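Long-range contact in xylose isomerase domain protein TIM barrel (PDB 3TVA), which binds a magnesium ion in a xylose isomerase-like TIM barrel and is probably an isomerase: residues Pro9-Ala21 with Leu247-Glu259. Numbering follows the deposited sequence. Where two conformers were deposited one is given.
Sequences PYWPIGVFTSVDA and LWEIGYRGPLTIE. With MG (magnesium ion), chain C.
Gly14 N donates to Leu256 O at 2.8 Å, and Gly14 O accepts from Ile258 N, in a parallel strand pair. Leu256 N to Pro12 O and Phe16 N to Ile258 O extend the ladder. Before the strands, Trp11 N bonds almost straight to Arg253 O (3.0 Å, 171°). The indole NE1 of Trp11 reaches Tyr252 O at 2.9 Å. Arg253 NH1 bonds to the same oxygen from the other face of the Tyr252 carbonyl plane.

The Trp11 ring is clamped between two side chains. Leu256 CD2 lies over the five-membered ring of Trp11, 3.9 Å from the centroid, as a CH-pi contact. The edge of Trp248 meets the other face in an edge-to-face stack, planes at 81°. Trp248 CE3 lies 3.7 Å from Trp11 CZ2. With CG turned trans to the backbone N (chi1 -176°), Trp248 brings this edge against Trp11. An alanine in place of Trp11 would probably leave Tyr252 O without one donor and open a gap between Leu256 and Trp248. Farther along, Ile13 CG2 meets Ile258 CD1 at 3.8 Å.

Glu259 OE1 binds magnesium at 2.5 Å, alongside Glu158, Asp184 and His211. Glu259 OE2 sits over the centre of the Phe16 ring. Pairing of the first strand with the last closes the TIM barrel, with the metal at the strands' C-terminal ends.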
loop_
_atom_site.group_PDB
_atom_site.type_symbol
_atom_site.label_atom_id
_atom_site.label_comp_id
_atom_site.label_asym_id
_atom_site.label_seq_id
_atom_site.Cartn_x
_atom_site.Cartn_y
_atom_site.Cartn_z
ATOM N N PRO A 9 -17.482 -11.957 5.843
ATOM C CA PRO A 9 -18.038 -11.155 4.744
ATOM C C PRO A 9 -16.956 -10.727 3.765
ATOM O O PRO A 9 -15.876 -10.311 4.178
ATOM C CB PRO A 9 -18.631 -9.931 5.452
ATOM C CG PRO A 9 -17.946 -9.871 6.776
ATOM C CD PRO A 9 -17.632 -11.291 7.149
ATOM N N TYR A 10 -17.253 -10.840 2.477
ATOM C CA TYR A 10 -16.282 -10.543 1.437
ATOM C C TYR A 10 -16.104 -9.058 1.318
ATOM O O TYR A 10 -17.057 -8.296 1.524
ATOM C CB TYR A 10 -16.786 -11.033 0.084
ATOM C CG TYR A 10 -17.212 -12.470 0.061
ATOM C CD1 TYR A 10 -18.327 -12.870 -0.669
ATOM C CD2 TYR A 10 -16.487 -13.438 0.756
ATOM C CE1 TYR A 10 -18.717 -14.205 -0.702
ATOM C CE2 TYR A 10 -16.865 -14.765 0.734
ATOM C CZ TYR A 10 -17.980 -15.147 0.002
ATOM O OH TYR A 10 -18.351 -16.472 -0.016
ATOM N N TRP A 11 -14.899 -8.656 0.934
ATOM C CA TRP A 11 -14.641 -7.278 0.531
ATOM C C TRP A 11 -15.135 -6.222 1.529
ATOM O O TRP A 11 -15.800 -5.277 1.125
ATOM C CB TRP A 11 -15.272 -7.022 -0.848
ATOM C CG TRP A 11 -14.526 -7.666 -1.988
ATOM C CD1 TRP A 11 -13.390 -8.428 -1.903
ATOM C CD2 TRP A 11 -14.853 -7.586 -3.380
ATOM N NE1 TRP A 11 -12.997 -8.833 -3.158
ATOM C CE2 TRP A 11 -13.870 -8.320 -4.083
ATOM C CE3 TRP A 11 -15.873 -6.956 -4.104
ATOM C CZ2 TRP A 11 -13.882 -8.449 -5.469
ATOM C CZ3 TRP A 11 -15.892 -7.092 -5.482
ATOM C CH2 TRP A 11 -14.904 -7.838 -6.151
ATOM N N PRO A 12 -14.803 -6.369 2.830
ATOM C CA PRO A 12 -15.165 -5.245 3.706
ATOM C C PRO A 12 -14.433 -4.006 3.206
ATOM O O PRO A 12 -13.312 -4.121 2.723
ATOM C CB PRO A 12 -14.622 -5.667 5.077
ATOM C CG PRO A 12 -13.474 -6.603 4.762
ATOM C CD PRO A 12 -13.925 -7.344 3.505
ATOM N N ILE A 13 -15.087 -2.859 3.231
ATOM C CA ILE A 13 -14.452 -1.640 2.750
ATOM C C ILE A 13 -13.561 -1.019 3.832
ATOM O O ILE A 13 -13.816 -1.171 5.028
ATOM C CB ILE A 13 -15.482 -0.671 2.124
ATOM C CG1 ILE A 13 -15.826 -1.166 0.715
ATOM C CG2 ILE A 13 -14.935 0.745 2.020
ATOM C CD1 ILE A 13 -17.249 -1.510 0.515
ATOM N N GLY A 14 -12.502 -0.338 3.416
ATOM C CA GLY A 14 -11.602 0.263 4.370
ATOM C C GLY A 14 -11.105 1.569 3.815
ATOM O O GLY A 14 -11.373 1.910 2.658
ATOM N N VAL A 15 -10.450 2.345 4.668
ATOM C CA VAL A 15 -9.783 3.549 4.211
ATOM C C VAL A 15 -8.366 3.554 4.757
ATOM O O VAL A 15 -8.071 2.933 5.784
ATOM C CB VAL A 15 -10.525 4.851 4.623
ATOM C CG1 VAL A 15 -11.963 4.853 4.073
ATOM C CG2 VAL A 15 -10.517 5.016 6.136
ATOM N N PHE A 16 -7.483 4.236 4.044
ATOM C CA PHE A 16 -6.097 4.311 4.445
ATOM C C PHE A 16 -5.997 5.505 5.393
ATOM O O PHE A 16 -6.368 6.613 5.035
ATOM C CB PHE A 16 -5.193 4.454 3.209
ATOM C CG PHE A 16 -3.735 4.402 3.526
ATOM C CD1 PHE A 16 -3.021 3.223 3.374
ATOM C CD2 PHE A 16 -3.075 5.531 3.990
ATOM C CE1 PHE A 16 -1.667 3.166 3.677
ATOM C CE2 PHE A 16 -1.714 5.483 4.295
ATOM C CZ PHE A 16 -1.014 4.294 4.128
ATOM N N THR A 17 -5.502 5.268 6.601
ATOM C CA THR A 17 -5.489 6.291 7.638
ATOM C C THR A 17 -4.084 6.593 8.131
ATOM O O THR A 17 -3.137 5.860 7.836
ATOM C CB THR A 17 -6.329 5.872 8.859
ATOM O OG1 THR A 17 -5.783 4.676 9.433
ATOM C CG2 THR A 17 -7.775 5.632 8.451
ATOM N N SER A 18 -3.959 7.710 8.845
ATOM C CA SER A 18 -2.704 8.105 9.484
ATOM C C SER A 18 -2.996 8.459 10.932
ATOM O O SER A 18 -4.030 9.058 11.209
ATOM C CB SER A 18 -2.101 9.346 8.804
ATOM O OG SER A 18 -1.459 9.020 7.582
ATOM N N VAL A 19 -2.136 8.048 11.862
ATOM C CA VAL A 19 -2.157 8.627 13.214
ATOM C C VAL A 19 -1.572 10.048 13.246
ATOM O O VAL A 19 -2.221 11.004 13.684
ATOM C CB VAL A 19 -1.359 7.759 14.205
ATOM C CG1 VAL A 19 -1.377 8.387 15.608
ATOM C CG2 VAL A 19 -1.908 6.343 14.216
ATOM N N ASP A 20 -0.330 10.166 12.789
ATOM C CA ASP A 20 0.303 11.460 12.529
ATOM C C ASP A 20 0.987 11.478 11.150
ATOM O O ASP A 20 0.554 12.190 10.240
ATOM C CB ASP A 20 1.268 11.863 13.659
ATOM C CG ASP A 20 2.125 10.697 14.161
ATOM O OD1 ASP A 20 2.409 10.643 15.378
ATOM O OD2 ASP A 20 2.524 9.843 13.342
ATOM N N ALA A 21 2.042 10.675 11.001
ATOM C CA ALA A 21 2.817 10.625 9.762
ATOM C C ALA A 21 1.995 10.058 8.614
ATOM O O ALA A 21 1.053 9.304 8.841
ATOM C CB ALA A 21 4.086 9.796 9.959
ATOM N N LEU A 247 -10.331 -8.931 -9.658
ATOM C CA LEU A 247 -10.011 -9.345 -8.282
ATOM C C LEU A 247 -10.890 -10.504 -7.856
ATOM O O LEU A 247 -10.435 -11.446 -7.207
ATOM C CB LEU A 247 -10.230 -8.187 -7.295
ATOM C CG LEU A 247 -9.103 -7.156 -7.156
ATOM C CD1 LEU A 247 -9.541 -5.968 -6.278
ATOM C CD2 LEU A 247 -7.836 -7.812 -6.598
ATOM N N TRP A 248 -12.168 -10.425 -8.207
ATOM C CA TRP A 248 -13.089 -11.481 -7.832
ATOM C C TRP A 248 -12.675 -12.798 -8.490
ATOM O O TRP A 248 -12.621 -13.831 -7.832
ATOM C CB TRP A 248 -14.513 -11.111 -8.230
ATOM C CG TRP A 248 -15.530 -12.107 -7.782
ATOM C CD1 TRP A 248 -16.202 -13.017 -8.567
ATOM C CD2 TRP A 248 -16.001 -12.299 -6.445
ATOM N NE1 TRP A 248 -17.063 -13.761 -7.788
ATOM C CE2 TRP A 248 -16.954 -13.342 -6.482
ATOM C CE3 TRP A 248 -15.712 -11.684 -5.217
ATOM C CZ2 TRP A 248 -17.622 -13.784 -5.336
ATOM C CZ3 TRP A 248 -16.374 -12.126 -4.085
ATOM C CH2 TRP A 248 -17.320 -13.166 -4.152
ATOM N N GLU A 249 -12.360 -12.748 -9.782
ATOM C CA GLU A 249 -11.951 -13.943 -10.522
ATOM C C GLU A 249 -10.710 -14.639 -9.942
ATOM O O GLU A 249 -10.636 -15.871 -9.908
ATOM C CB GLU A 249 -11.703 -13.617 -11.997
ATOM C CG GLU A 249 -11.063 -14.784 -12.735
ATOM C CD GLU A 249 -10.570 -14.436 -14.122
ATOM O OE1 GLU A 249 -11.173 -13.549 -14.775
ATOM O OE2 GLU A 249 -9.580 -15.064 -14.577
ATOM N N ILE A 250 -9.737 -13.870 -9.460
ATOM C CA ILE A 250 -8.516 -14.497 -8.951
ATOM C C ILE A 250 -8.628 -14.970 -7.507
ATOM O O ILE A 250 -7.668 -15.489 -6.948
ATOM C CB ILE A 250 -7.302 -13.605 -9.095
ATOM C CG1 ILE A 250 -7.464 -12.363 -8.207
ATOM C CG2 ILE A 250 -7.110 -13.249 -10.566
ATOM C CD1 ILE A 250 -6.250 -11.466 -8.183
ATOM N N GLY A 251 -9.795 -14.801 -6.902
ATOM C CA GLY A 251 -10.002 -15.310 -5.562
ATOM C C GLY A 251 -9.755 -14.319 -4.431
ATOM O O GLY A 251 -9.798 -14.718 -3.269
ATOM N N TYR A 252 -9.545 -13.031 -4.735
ATOM C CA TYR A 252 -9.291 -12.092 -3.645
ATOM C C TYR A 252 -10.596 -11.733 -2.953
ATOM O O TYR A 252 -11.560 -11.305 -3.594
ATOM C CB TYR A 252 -8.609 -10.820 -4.143
ATOM C CG TYR A 252 -8.339 -9.864 -3.005
ATOM C CD1 TYR A 252 -7.285 -10.093 -2.119
ATOM C CD2 TYR A 252 -9.159 -8.754 -2.791
ATOM C CE1 TYR A 252 -7.033 -9.221 -1.059
ATOM C CE2 TYR A 252 -8.922 -7.875 -1.727
ATOM C CZ TYR A 252 -7.862 -8.119 -0.868
ATOM O OH TYR A 252 -7.624 -7.265 0.177
ATOM N N ARG A 253 -10.667 -12.096 -1.674
ATOM C CA ARG A 253 -11.790 -11.789 -0.795
ATOM C C ARG A 253 -11.587 -10.712 0.283
ATOM O O ARG A 253 -12.509 -10.418 1.044
ATOM C CB ARG A 253 -12.365 -13.092 -0.231
ATOM C CG ARG A 253 -12.683 -14.119 -1.343
ATOM C CD ARG A 253 -13.854 -13.654 -2.230
ATOM N NE ARG A 253 -14.248 -14.662 -3.214
ATOM C CZ ARG A 253 -13.856 -14.657 -4.485
ATOM N NH1 ARG A 253 -13.063 -13.688 -4.929
ATOM N NH2 ARG A 253 -14.266 -15.610 -5.318
ATOM N N GLY A 254 -10.376 -10.171 0.377
ATOM C CA GLY A 254 -10.000 -9.343 1.515
ATOM C C GLY A 254 -10.542 -7.921 1.432
ATOM O O GLY A 254 -11.373 -7.613 0.572
ATOM N N PRO A 255 -10.059 -7.035 2.316
ATOM C CA PRO A 255 -10.589 -5.667 2.361
ATOM C C PRO A 255 -10.313 -4.880 1.085
ATOM O O PRO A 255 -9.283 -5.073 0.420
ATOM C CB PRO A 255 -9.830 -5.031 3.541
ATOM C CG PRO A 255 -9.438 -6.190 4.408
ATOM C CD PRO A 255 -9.141 -7.320 3.437
ATOM N N LEU A 256 -11.231 -3.988 0.746
ATOM C CA LEU A 256 -10.992 -3.048 -0.337
ATOM C C LEU A 256 -10.643 -1.731 0.329
ATOM O O LEU A 256 -11.522 -1.032 0.835
ATOM C CB LEU A 256 -12.267 -2.879 -1.170
ATOM C CG LEU A 256 -12.895 -4.143 -1.786
ATOM C CD1 LEU A 256 -14.236 -3.819 -2.475
ATOM C CD2 LEU A 256 -11.932 -4.806 -2.774
ATOM N N THR A 257 -9.371 -1.352 0.279
ATOM C CA THR A 257 -8.940 -0.199 1.040
ATOM C C THR A 257 -8.819 1.018 0.139
ATOM O O THR A 257 -7.936 1.093 -0.722
ATOM C CB THR A 257 -7.600 -0.442 1.771
ATOM O OG1 THR A 257 -7.662 -1.670 2.508
ATOM C CG2 THR A 257 -7.299 0.724 2.727
ATOM N N ILE A 258 -9.714 1.972 0.351
ATOM C CA ILE A 258 -9.717 3.204 -0.414
ATOM C C ILE A 258 -8.552 4.090 0.005
ATOM O O ILE A 258 -8.350 4.376 1.190
ATOM C CB ILE A 258 -11.014 4.007 -0.188
ATOM C CG1 ILE A 258 -12.243 3.140 -0.438
ATOM C CG2 ILE A 258 -11.030 5.244 -1.067
ATOM C CD1 ILE A 258 -13.535 3.734 0.146
ATOM N N GLU A 259 -7.790 4.536 -0.978
ATOM C CA GLU A 259 -6.729 5.483 -0.720
ATOM C C GLU A 259 -6.926 6.709 -1.596
ATOM O O GLU A 259 -7.042 6.585 -2.808
ATOM C CB GLU A 259 -5.368 4.863 -1.014
ATOM C CG GLU A 259 -4.226 5.805 -0.651
ATOM C CD GLU A 259 -2.879 5.172 -0.908
ATOM O OE1 GLU A 259 -2.686 4.694 -2.033
ATOM O OE2 GLU A 259 -2.038 5.129 0.014
HETATM MG MG MG C . -1.260 2.751 -2.527
HETATM O O HOH W 1 -13.218 -11.513 3.932
#